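Local atomic coordinates of polyhedrin (Antheraea mylitta cypovirus 4, PDB entry 5A9C), a protein that packs into the microcrystals, called polyhedra, that form the occlusion bodies of this insect virus and probably enclose and protect its particles. Residues 39-43 with 195-199; 56-62 with 169-175. All coordinates share one frame; numbering follows the deposited sequence.

Contact 1 (39-43 with 195-199); sequences RVVVF and AHIAY
I197 pushes its CD1 methyl between V41 and F43, lying 3.7 Å from V41 CG2 and meeting the F43 ring at its edge, near the ring plane. The contact is a case of helix-on-sheet packing carried by the turn that ends the helix: strand 38-45 is an inner strand of the six-stranded antiparallel sheet of the polyhedrin fold, and 195-199 leads out of helix 185-195 through a Schellman motif, with H196 at positive phi. R39, V41 and F43 point from one side of the strand to this turn, while V40 and V42 face the strand 61-66 side.

I197 reaches two neighbours at once because CG1 stands between its backbone N and carbonyl carbon (chi1 54°). That rotation sends CD1 toward V41 and F43 and leaves CG2 to rest 3.6 Å from R39 CD. The R39 chain is extended from CG to NE, and one face of its guanidinium lies on A195 CB, 3.6 Å above the plane and toward the rim. Its charge is met elsewhere, by a salt bridge from NH2 to D55 on the next strand; W110 of a second subunit also packs on R39 and I197.

At the far end F43 is clasped on both faces. V41 CG1 sits over one, and Y199 presents its edge to the other in a T-shaped pair, with centroids 5.1 Å apart and planes at 70°. The Y199 hydroxyl is hydrogen-bonded to E185 at the start of the helix, which fixes the far end of the tyrosine. The pair closes where Y199 CD1 comes within 3.8 Å of F43 CD2, over the rim of the phenylalanine.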
ATOM      1  N   ARG A  39      -7.189  15.024  -6.425  1.00 17.73           N
ATOM      2  CA  ARG A  39      -6.042  14.778  -7.280  1.00 16.76           C
ATOM      3  C   ARG A  39      -4.815  15.506  -6.772  1.00 13.94           C
ATOM      4  O   ARG A  39      -4.803  16.734  -6.666  1.00 16.43           O
ATOM      5  CB  ARG A  39      -6.342  15.188  -8.724  1.00 18.77           C
ATOM      6  CG  ARG A  39      -5.329  14.665  -9.731  1.00 17.73           C
ATOM      7  CD  ARG A  39      -5.842  14.837 -11.147  1.00 19.55           C
ATOM      8  NE  ARG A  39      -5.018  14.130 -12.120  1.00 18.56           N
ATOM      9  CZ  ARG A  39      -5.387  13.902 -13.376  1.00 22.69           C
ATOM     10  NH1 ARG A  39      -6.571  14.320 -13.807  1.00 22.03           N
ATOM     11  NH2 ARG A  39      -4.579  13.250 -14.201  1.00 22.99           N
ATOM     12  N   VAL A  40      -3.785  14.736  -6.448  1.00 15.81           N
ATOM     13  CA  VAL A  40      -2.518  15.302  -6.013  1.00 17.08           C
ATOM     14  C   VAL A  40      -1.437  14.856  -6.978  1.00 17.92           C
ATOM     15  O   VAL A  40      -1.344  13.676  -7.318  1.00 18.46           O
ATOM     16  CB  VAL A  40      -2.159  14.858  -4.583  1.00 12.13           C
ATOM     17  CG1 VAL A  40      -0.746  15.298  -4.225  1.00 18.58           C
ATOM     18  CG2 VAL A  40      -3.154  15.431  -3.593  1.00 13.43           C
ATOM     19  N   VAL A  41      -0.637  15.808  -7.440  1.00 15.79           N
ATOM     20  CA  VAL A  41       0.439  15.495  -8.362  1.00 15.52           C
ATOM     21  C   VAL A  41       1.759  16.052  -7.860  1.00 11.99           C
ATOM     22  O   VAL A  41       1.845  17.215  -7.457  1.00 16.39           O
ATOM     23  CB  VAL A  41       0.160  16.051  -9.768  1.00 18.17           C
ATOM     24  CG1 VAL A  41       1.252  15.607 -10.734  1.00 15.27           C
ATOM     25  CG2 VAL A  41      -1.216  15.599 -10.257  1.00 13.69           C
ATOM     26  N   VAL A  42       2.783  15.208  -7.880  1.00 14.70           N
ATOM     27  CA  VAL A  42       4.132  15.629  -7.544  1.00 15.60           C
ATOM     28  C   VAL A  42       4.948  15.699  -8.830  1.00 17.06           C
ATOM     29  O   VAL A  42       5.231  14.674  -9.454  1.00 19.22           O
ATOM     30  CB  VAL A  42       4.798  14.650  -6.558  1.00 15.21           C
ATOM     31  CG1 VAL A  42       6.200  15.132  -6.194  1.00 20.84           C
ATOM     32  CG2 VAL A  42       3.942  14.487  -5.309  1.00 15.92           C
ATOM     33  N   PHE A  43       5.306  16.913  -9.236  1.00 17.31           N
ATOM     34  CA  PHE A  43       6.084  17.123 -10.452  1.00 15.27           C
ATOM     35  C   PHE A  43       7.555  17.254 -10.098  1.00 20.32           C
ATOM     36  O   PHE A  43       7.945  18.223  -9.454  1.00 18.33           O
ATOM     37  CB  PHE A  43       5.658  18.417 -11.152  1.00 18.46           C
ATOM     38  CG  PHE A  43       4.258  18.403 -11.688  1.00 19.55           C
ATOM     39  CD1 PHE A  43       3.981  17.835 -12.920  1.00 20.71           C
ATOM     40  CD2 PHE A  43       3.225  18.999 -10.981  1.00 18.37           C
ATOM     41  CE1 PHE A  43       2.695  17.841 -13.426  1.00 16.58           C
ATOM     42  CE2 PHE A  43       1.939  19.008 -11.481  1.00 17.06           C
ATOM     43  CZ  PHE A  43       1.674  18.432 -12.709  1.00 18.00           C
ATOM     44  N   ALA A 195      -5.660  18.511 -17.584  1.00 18.92           N
ATOM     45  CA  ALA A 195      -6.042  17.689 -16.439  1.00 21.38           C
ATOM     46  C   ALA A 195      -6.740  18.506 -15.352  1.00 14.06           C
ATOM     47  O   ALA A 195      -7.192  17.957 -14.342  1.00 17.66           O
ATOM     48  CB  ALA A 195      -4.821  16.976 -15.863  1.00 21.20           C
ATOM     49  N   HIS A 196      -6.830  19.813 -15.567  1.00 13.64           N
ATOM     50  CA  HIS A 196      -7.461  20.730 -14.616  1.00 16.93           C
ATOM     51  C   HIS A 196      -6.818  20.641 -13.237  1.00 15.38           C
ATOM     52  O   HIS A 196      -7.501  20.411 -12.236  1.00 17.18           O
ATOM     53  CB  HIS A 196      -8.966  20.459 -14.518  1.00 12.64           C
ATOM     54  CG  HIS A 196      -9.566  19.931 -15.783  1.00 20.55           C
ATOM     55  ND1 HIS A 196      -9.638  20.677 -16.941  1.00 16.09           N
ATOM     56  CD2 HIS A 196     -10.115  18.729 -16.078  1.00 15.01           C
ATOM     57  CE1 HIS A 196     -10.206  19.958 -17.892  1.00 23.14           C
ATOM     58  NE2 HIS A 196     -10.502  18.770 -17.394  1.00 17.74           N
ATOM     59  N   ILE A 197      -5.500  20.816 -13.190  1.00 18.92           N
ATOM     60  CA  ILE A 197      -4.768  20.772 -11.926  1.00 21.50           C
ATOM     61  C   ILE A 197      -3.793  21.941 -11.821  1.00 15.90           C
ATOM     62  O   ILE A 197      -3.279  22.422 -12.826  1.00 17.83           O
ATOM     63  CB  ILE A 197      -3.983  19.456 -11.762  1.00 15.63           C
ATOM     64  CG1 ILE A 197      -3.076  19.228 -12.971  1.00 16.55           C
ATOM     65  CG2 ILE A 197      -4.938  18.280 -11.541  1.00 17.36           C
ATOM     66  CD1 ILE A 197      -2.213  17.988 -12.867  1.00 19.48           C
ATOM     67  N   ALA A 198      -3.541  22.394 -10.601  1.00 17.53           N
ATOM     68  CA  ALA A 198      -2.629  23.508 -10.388  1.00 20.07           C
ATOM     69  C   ALA A 198      -1.216  23.159 -10.833  1.00 21.29           C
ATOM     70  O   ALA A 198      -0.750  22.037 -10.630  1.00 18.65           O
ATOM     71  CB  ALA A 198      -2.628  23.923  -8.926  1.00 16.35           C
ATOM     72  N   TYR A 199      -0.544  24.127 -11.449  1.00 19.53           N
ATOM     73  CA  TYR A 199       0.876  24.004 -11.755  1.00 17.39           C
ATOM     74  C   TYR A 199       1.530  25.380 -11.727  1.00 20.33           C
ATOM     75  O   TYR A 199       0.909  26.378 -12.081  1.00 20.56           O
ATOM     76  CB  TYR A 199       1.110  23.319 -13.108  1.00 21.05           C
ATOM     77  CG  TYR A 199       2.574  23.240 -13.484  1.00 15.61           C
ATOM     78  CD1 TYR A 199       3.435  22.367 -12.828  1.00 18.27           C
ATOM     79  CD2 TYR A 199       3.100  24.050 -14.485  1.00 18.12           C
ATOM     80  CE1 TYR A 199       4.782  22.301 -13.167  1.00 13.74           C
ATOM     81  CE2 TYR A 199       4.439  23.989 -14.825  1.00 22.31           C
ATOM     82  CZ  TYR A 199       5.275  23.118 -14.165  1.00 16.19           C
ATOM     83  OH  TYR A 199       6.611  23.069 -14.510  1.00 22.77           O
TER

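Contact 2 (56-62 with 169-175)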
ATOM      1  N   TYR A  56      -1.667  11.172  -8.501  1.00 17.77           N
ATOM      2  CA  TYR A  56      -2.539  10.360  -7.658  1.00 16.71           C
ATOM      3  C   TYR A  56      -3.976  10.866  -7.687  1.00 15.45           C
ATOM      4  O   TYR A  56      -4.231  12.044  -7.447  1.00 19.02           O
ATOM      5  CB  TYR A  56      -2.050  10.359  -6.205  1.00 14.42           C
ATOM      6  CG  TYR A  56      -0.605   9.946  -6.024  1.00 15.96           C
ATOM      7  CD1 TYR A  56       0.414  10.885  -6.077  1.00 13.95           C
ATOM      8  CD2 TYR A  56      -0.265   8.618  -5.796  1.00 15.05           C
ATOM      9  CE1 TYR A  56       1.734  10.520  -5.909  1.00 17.11           C
ATOM     10  CE2 TYR A  56       1.054   8.237  -5.630  1.00 20.94           C
ATOM     11  CZ  TYR A  56       2.051   9.194  -5.688  1.00 19.40           C
ATOM     12  OH  TYR A  56       3.364   8.827  -5.523  1.00 20.30           O
ATOM     13  N   VAL A  57      -4.914   9.973  -7.982  1.00 20.70           N
ATOM     14  CA  VAL A  57      -6.327  10.273  -7.784  1.00 14.96           C
ATOM     15  C   VAL A  57      -6.885   9.349  -6.706  1.00 17.35           C
ATOM     16  O   VAL A  57      -6.562   8.161  -6.667  1.00 16.63           O
ATOM     17  CB  VAL A  57      -7.146  10.179  -9.087  1.00 15.59           C
ATOM     18  CG1 VAL A  57      -6.617  11.176 -10.107  1.00 16.83           C
ATOM     19  CG2 VAL A  57      -7.113   8.770  -9.656  1.00 12.46           C
ATOM     20  N   PHE A  58      -7.715   9.910  -5.832  1.00 15.73           N
ATOM     21  CA  PHE A  58      -8.163   9.221  -4.623  1.00 17.68           C
ATOM     22  C   PHE A  58      -9.364   9.951  -4.036  1.00 16.84           C
ATOM     23  O   PHE A  58      -9.446  11.174  -4.120  1.00 16.81           O
ATOM     24  CB  PHE A  58      -7.034   9.209  -3.593  1.00 17.20           C
ATOM     25  CG  PHE A  58      -6.589  10.585  -3.174  1.00 20.03           C
ATOM     26  CD1 PHE A  58      -5.758  11.336  -3.992  1.00 20.09           C
ATOM     27  CD2 PHE A  58      -7.016  11.133  -1.978  1.00 17.51           C
ATOM     28  CE1 PHE A  58      -5.354  12.605  -3.617  1.00 16.14           C
ATOM     29  CE2 PHE A  58      -6.614  12.401  -1.596  1.00 17.75           C
ATOM     30  CZ  PHE A  58      -5.779  13.137  -2.419  1.00 17.46           C
ATOM     31  N   PRO A  59     -10.297   9.203  -3.430  1.00 15.83           N
ATOM     32  CA  PRO A  59     -11.546   9.786  -2.925  1.00 19.58           C
ATOM     33  C   PRO A  59     -11.525  10.303  -1.482  1.00 31.97           C
ATOM     34  O   PRO A  59     -12.333  11.175  -1.161  1.00 31.50           O
ATOM     35  CB  PRO A  59     -12.530   8.622  -3.035  1.00 23.87           C
ATOM     36  CG  PRO A  59     -11.682   7.417  -2.821  1.00 20.07           C
ATOM     37  CD  PRO A  59     -10.344   7.731  -3.458  1.00 17.23           C
ATOM     38  N   ASP A  60     -10.642   9.789  -0.630  1.00 18.40           N
ATOM     39  CA  ASP A  60     -10.721  10.116   0.795  1.00 23.22           C
ATOM     40  C   ASP A  60      -9.435  10.668   1.405  1.00 18.37           C
ATOM     41  O   ASP A  60      -9.452  11.705   2.074  1.00 23.71           O
ATOM     42  CB  ASP A  60     -11.196   8.899   1.591  1.00 23.51           C
ATOM     43  CG  ASP A  60     -12.619   8.505   1.248  1.00 24.19           C
ATOM     44  OD1 ASP A  60     -13.521   9.358   1.393  1.00 29.21           O
ATOM     45  OD2 ASP A  60     -12.832   7.347   0.835  1.00 31.91           O
ATOM     46  N   TYR A  61      -8.324   9.971   1.193  1.00 20.35           N
ATOM     47  CA  TYR A  61      -7.048  10.415   1.737  1.00 19.37           C
ATOM     48  C   TYR A  61      -5.879   9.844   0.952  1.00 20.13           C
ATOM     49  O   TYR A  61      -5.987   8.796   0.313  1.00 18.46           O
ATOM     50  CB  TYR A  61      -6.921  10.038   3.219  1.00 21.23           C
ATOM     51  CG  TYR A  61      -6.959   8.550   3.468  1.00 27.58           C
ATOM     52  CD1 TYR A  61      -5.793   7.792   3.452  1.00 29.89           C
ATOM     53  CD2 TYR A  61      -8.162   7.898   3.703  1.00 25.92           C
ATOM     54  CE1 TYR A  61      -5.828   6.426   3.669  1.00 29.89           C
ATOM     55  CE2 TYR A  61      -8.205   6.534   3.922  1.00 31.68           C
ATOM     56  CZ  TYR A  61      -7.036   5.803   3.902  1.00 37.21           C
ATOM     57  OH  TYR A  61      -7.078   4.444   4.121  1.00 42.50           O
ATOM     58  N   LEU A  62      -4.759  10.549   1.005  1.00 18.13           N
ATOM     59  CA  LEU A  62      -3.559  10.123   0.312  1.00 15.75           C
ATOM     60  C   LEU A  62      -2.347  10.276   1.217  1.00 22.31           C
ATOM     61  O   LEU A  62      -2.096  11.356   1.752  1.00 18.58           O
ATOM     62  CB  LEU A  62      -3.364  10.951  -0.960  1.00 17.50           C
ATOM     63  CG  LEU A  62      -2.050  10.742  -1.715  1.00 20.54           C
ATOM     64  CD1 LEU A  62      -2.002   9.363  -2.358  1.00 22.76           C
ATOM     65  CD2 LEU A  62      -1.861  11.829  -2.762  1.00 18.54           C
ATOM     66  N   THR A 169     -14.904   4.592   4.425  1.00 37.56           N
ATOM     67  CA  THR A 169     -13.784   5.407   3.966  1.00 29.83           C
ATOM     68  C   THR A 169     -12.534   4.563   3.740  1.00 34.93           C
ATOM     69  O   THR A 169     -11.833   4.726   2.744  1.00 48.60           O
ATOM     70  CB  THR A 169     -13.466   6.528   4.973  1.00 38.99           C
ATOM     71  OG1 THR A 169     -14.546   7.469   4.999  1.00 39.39           O
ATOM     72  CG2 THR A 169     -12.182   7.247   4.585  1.00 38.84           C
ATOM     73  N   LEU A 170     -12.262   3.661   4.674  1.00 37.78           N
ATOM     74  CA  LEU A 170     -11.096   2.791   4.591  1.00 35.29           C
ATOM     75  C   LEU A 170     -11.163   1.886   3.363  1.00 44.53           C
ATOM     76  O   LEU A 170     -10.186   1.752   2.624  1.00 41.15           O
ATOM     77  CB  LEU A 170     -10.971   1.961   5.872  1.00 36.06           C
ATOM     78  CG  LEU A 170      -9.822   0.959   5.998  1.00 36.71           C
ATOM     79  CD1 LEU A 170     -10.126  -0.301   5.211  1.00 54.03           C
ATOM     80  CD2 LEU A 170      -8.507   1.579   5.545  1.00 47.07           C
ATOM     81  N   THR A 171     -12.322   1.272   3.147  1.00 36.45           N
ATOM     82  CA  THR A 171     -12.499   0.318   2.055  1.00 35.46           C
ATOM     83  C   THR A 171     -12.781   1.004   0.721  1.00 34.07           C
ATOM     84  O   THR A 171     -12.573   0.421  -0.343  1.00 45.28           O
ATOM     85  CB  THR A 171     -13.641  -0.669   2.363  1.00 39.38           C
ATOM     86  OG1 THR A 171     -14.873   0.051   2.502  1.00 37.07           O
ATOM     87  CG2 THR A 171     -13.358  -1.420   3.651  1.00 29.33           C
ATOM     88  N   ASN A 172     -13.253   2.243   0.784  1.00 35.20           N
ATOM     89  CA  ASN A 172     -13.623   2.995  -0.411  1.00 37.99           C
ATOM     90  C   ASN A 172     -12.435   3.718  -1.039  1.00 47.32           C
ATOM     91  O   ASN A 172     -12.475   4.106  -2.208  1.00 28.99           O
ATOM     92  CB  ASN A 172     -14.717   4.006  -0.065  1.00 50.68           C
ATOM     93  CG  ASN A 172     -15.107   4.874  -1.239  1.00 46.71           C
ATOM     94  OD1 ASN A 172     -14.526   5.935  -1.463  1.00 63.09           O
ATOM     95  ND2 ASN A 172     -16.105   4.431  -1.994  1.00 52.43           N
ATOM     96  N   ASN A 173     -11.377   3.893  -0.256  1.00 29.03           N
ATOM     97  CA  ASN A 173     -10.239   4.700  -0.685  1.00 26.80           C
ATOM     98  C   ASN A 173      -9.196   3.939  -1.506  1.00 24.47           C
ATOM     99  O   ASN A 173      -8.205   3.444  -0.967  1.00 27.29           O
ATOM    100  CB  ASN A 173      -9.583   5.374   0.522  1.00 29.22           C
ATOM    101  CG  ASN A 173      -8.531   6.386   0.120  1.00 20.24           C
ATOM    102  OD1 ASN A 173      -8.846   7.436  -0.439  1.00 27.42           O
ATOM    103  ND2 ASN A 173      -7.273   6.077   0.407  1.00 25.04           N
ATOM    104  N   ILE A 174      -9.425   3.857  -2.813  1.00 22.52           N
ATOM    105  CA  ILE A 174      -8.458   3.254  -3.722  1.00 20.20           C
ATOM    106  C   ILE A 174      -7.628   4.340  -4.395  1.00 26.55           C
ATOM    107  O   ILE A 174      -8.124   5.063  -5.262  1.00 17.59           O
ATOM    108  CB  ILE A 174      -9.150   2.402  -4.813  1.00 17.52           C
ATOM    109  CG1 ILE A 174      -9.886   1.216  -4.185  1.00 28.78           C
ATOM    110  CG2 ILE A 174      -8.136   1.922  -5.839  1.00 15.01           C
ATOM    111  CD1 ILE A 174     -10.563   0.311  -5.203  1.00 24.47           C
ATOM    112  N   VAL A 175      -6.370   4.460  -3.984  1.00 22.65           N
ATOM    113  CA  VAL A 175      -5.458   5.426  -4.582  1.00 24.44           C
ATOM    114  C   VAL A 175      -4.954   4.917  -5.929  1.00 29.02           C
ATOM    115  O   VAL A 175      -4.420   3.811  -6.026  1.00 18.44           O
ATOM    116  CB  VAL A 175      -4.252   5.718  -3.662  1.00 23.84           C
ATOM    117  CG1 VAL A 175      -3.267   6.652  -4.355  1.00 19.93           C
ATOM    118  CG2 VAL A 175      -4.723   6.315  -2.342  1.00 22.36           C
TER
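The Y61 ring carries the N173 amide on one face, ND2 3.4 Å above the ring centre and the planes 21° apart, while T169 CG2 touches the ring edge. L62 CB lies over one face of the F58 ring and Y56 O sits in plane at its edge. The Y61 stack belongs to an Asn side chain that binds the backbone where the 59-60 turn links strand 51-58 to strand 61-66; the chain leaves helix 165-172 through an inverse gamma turn centred on N173.

With N173 CG anti to the backbone N (chi1 -171°), the amide reaches three backbone groups. OD1 accepts from D60 N at 3.0 Å and from Y61 N at 3.1 Å, both donors from the same face of its plane; the Y61 bond is nearly straight (169°) but approaches from above that plane. ND2 returns a bond to Y61 O at 3.0 Å. Alongside, V175 CG1 packs 3.6 Å from L62 CD1 and meets Y56. D60 lays CB and CG against T169 CG2.

Three bonds and a stack fix the rotation of one neutral amide, which satisfies D60 N, Y61 N and Y61 O, while a salt bridge from R160 balances the D60 carboxylate.

The two contacts show how a sheet can be packed at separate points by remote parts of the chain. Contact 1 lies on the six-stranded sheet; contact 2 sits where the chain passes from that sheet to the three-stranded one. Their centres lie about 16 Å apart. Strand 38-45 of contact 1 and strand 51-58 of contact 2 are neighbours, joined by a probable hydrogen bond from Y56 N to V40 O at 2.8 Å. Along the chain come 39-43, 56-62, 169-175 and 195-199, so contact 1 encloses contact 2. V40, turned away from the 195-199 turn, packs on F58 and L62 and bridges the two. Both touch a second subunit, tying internal packing to the three-chain assembly.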